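Local atomic coordinates of virulence protein vsdE (Salmonella enterica, PDB entry 5LQ6), a protein that is a virulence effector of Salmonella that acts as a cysteine hydrolase and suppresses immune responses of the host. Residues Asp56-Met61 with Asn168-Ser173. The protein carries 4 engineered substitutions. Numbering follows the deposited sequence.
Engineered in segment 168-173: Ser173 (natural residue Cys).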
loop_
_atom_site.group_PDB
_atom_site.type_symbol
_atom_site.label_atom_id
_atom_site.label_comp_id
_atom_site.label_asym_id
_atom_site.label_seq_id
_atom_site.Cartn_x
_atom_site.Cartn_y
_atom_site.Cartn_z
ATOM N N ASP A 56 -6.813 13.502 7.869
ATOM C CA ASP A 56 -6.805 14.411 6.758
ATOM C C ASP A 56 -5.462 14.384 5.998
ATOM O O ASP A 56 -5.433 14.491 4.772
ATOM C CB ASP A 56 -7.037 15.839 7.261
ATOM C CG ASP A 56 -7.068 16.800 6.124
ATOM O OD1 ASP A 56 -8.035 16.707 5.350
ATOM O OD2 ASP A 56 -6.080 17.564 5.963
ATOM N N ASN A 57 -4.362 14.247 6.702
ATOM C CA ASN A 57 -3.064 14.032 6.064
ATOM C C ASN A 57 -3.130 12.844 5.123
ATOM O O ASN A 57 -2.657 12.904 3.975
ATOM C CB ASN A 57 -1.905 13.791 7.053
ATOM C CG ASN A 57 -1.538 14.980 7.932
ATOM O OD1 ASN A 57 -1.048 14.769 9.039
ATOM N ND2 ASN A 57 -1.699 16.190 7.432
ATOM N N LEU A 58 -3.654 11.738 5.636
ATOM C CA LEU A 58 -3.742 10.539 4.807
ATOM C C LEU A 58 -4.596 10.718 3.566
ATOM O O LEU A 58 -4.311 10.156 2.529
ATOM C CB LEU A 58 -4.278 9.336 5.620
ATOM C CG LEU A 58 -3.431 8.827 6.734
ATOM C CD1 LEU A 58 -4.242 7.690 7.391
ATOM C CD2 LEU A 58 -2.103 8.301 6.224
ATOM N N LYS A 59 -5.688 11.471 3.678
ATOM C CA LYS A 59 -6.491 11.740 2.515
ATOM C C LYS A 59 -5.667 12.462 1.466
ATOM O O LYS A 59 -5.716 12.134 0.276
ATOM C CB LYS A 59 -7.711 12.617 2.885
ATOM C CG LYS A 59 -8.735 12.734 1.794
ATOM C CD LYS A 59 -9.857 13.696 2.173
ATOM C CE LYS A 59 -10.279 13.553 3.634
ATOM N NZ LYS A 59 -11.390 14.500 3.960
ATOM N N GLN A 60 -4.931 13.495 1.883
ATOM C CA GLN A 60 -4.150 14.244 0.918
ATOM C C GLN A 60 -3.047 13.381 0.279
ATOM O O GLN A 60 -2.789 13.485 -0.901
ATOM C CB GLN A 60 -3.551 15.484 1.569
ATOM C CG GLN A 60 -4.515 16.443 2.297
ATOM C CD GLN A 60 -5.963 16.503 1.791
ATOM O OE1 GLN A 60 -6.249 16.692 0.585
ATOM N NE2 GLN A 60 -6.899 16.356 2.723
ATOM N N MET A 61 -2.443 12.517 1.079
ATOM C CA MET A 61 -1.399 11.607 0.569
ATOM C C MET A 61 -1.962 10.602 -0.424
ATOM O O MET A 61 -1.348 10.297 -1.454
ATOM C CB MET A 61 -0.710 10.899 1.742
ATOM C CG MET A 61 0.072 11.871 2.587
ATOM S SD MET A 61 1.079 11.163 3.875
ATOM C CE MET A 61 2.552 10.756 2.908
ATOM N N ASN A 168 -3.796 -0.027 1.327
ATOM C CA ASN A 168 -2.969 0.401 2.453
ATOM C C ASN A 168 -3.739 0.453 3.751
ATOM O O ASN A 168 -4.965 0.476 3.780
ATOM C CB ASN A 168 -2.324 1.776 2.194
ATOM C CG ASN A 168 -1.437 1.791 0.961
ATOM O OD1 ASN A 168 -1.913 1.751 -0.167
ATOM N ND2 ASN A 168 -0.136 1.835 1.198
ATOM N N ALA A 169 -3.025 0.424 4.866
ATOM C CA ALA A 169 -3.651 0.575 6.168
ATOM C C ALA A 169 -2.655 1.364 7.044
ATOM O O ALA A 169 -1.451 1.060 7.061
ATOM C CB ALA A 169 -3.973 -0.750 6.786
ATOM N N VAL A 170 -3.161 2.363 7.767
ATOM C CA VAL A 170 -2.363 3.146 8.682
ATOM C C VAL A 170 -3.092 3.283 9.999
ATOM O O VAL A 170 -4.285 3.552 10.029
ATOM C CB VAL A 170 -2.030 4.528 8.118
ATOM C CG1 VAL A 170 -1.256 5.421 9.082
ATOM C CG2 VAL A 170 -1.215 4.436 6.822
ATOM N N VAL A 171 -2.360 3.115 11.078
ATOM C CA VAL A 171 -2.914 3.357 12.437
ATOM C C VAL A 171 -2.857 4.835 12.741
ATOM O O VAL A 171 -1.792 5.487 12.629
ATOM C CB VAL A 171 -2.128 2.551 13.492
ATOM C CG1 VAL A 171 -2.651 2.853 14.887
ATOM C CG2 VAL A 171 -2.157 1.069 13.204
ATOM N N ILE A 172 -4.014 5.373 13.072
ATOM C CA ILE A 172 -4.191 6.791 13.401
ATOM C C ILE A 172 -4.390 6.913 14.898
ATOM O O ILE A 172 -5.246 6.242 15.450
ATOM C CB ILE A 172 -5.387 7.425 12.669
ATOM C CG1 ILE A 172 -5.229 7.255 11.152
ATOM C CG2 ILE A 172 -5.530 8.903 13.076
ATOM C CD1 ILE A 172 -6.339 7.889 10.336
ATOM N N SER A 173 -3.589 7.798 15.503
ATOM C CA SER A 173 -3.688 8.094 16.934
ATOM C C SER A 173 -4.090 9.545 17.144
ATOM O O SER A 173 -3.261 10.450 16.970
ATOM C CB SER A 173 -2.341 7.777 17.590
ATOM O OG SER A 173 -2.113 6.394 17.537
#
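On one face of the four-stranded antiparallel sheet, helix 55-65 packs against strand 163-172 through Leu58, which meets Val170 and Ile172. All three side chains are buried and no hydrogen bond crosses between the segments, so the contact is purely apolar. The bonds from CA to CB of Val170 and Ile172, two residues apart on the strand, both point toward the helix. Leu58 CG is anti to its carbonyl carbon (chi1 -65°), and the chain then runs on extended to CD1. Leu58 CD1 meets Ile172 CD1 tip to tip at 3.6 Å in one of two conformers of Ile172, so this end of the contact is less certain. Leu58 CD1 also lies 3.9 Å from Val170 CB. The second branch of Leu58 spans both valine methyls at a slant: Leu58 CD2 is 4.0 Å from Val170 CG2 and 4.1 Å from Val170 CG1. Leu58 CA and Val170 CA stay 8.5 Å apart, a gap bridged by side chains alone. The same layer takes in Ile184 of strand 180-184, touched by Leu58, and Ile87 of helix 76-89, touched by Val170. On the other sheet face, Ala169 and Val171 pack on Ile136 of helix 129-143. Helices thus cover both faces of the four-stranded antiparallel sheet, an alpha/beta arrangement consistent with the papain-like hydrolases of the peptidase clan CA.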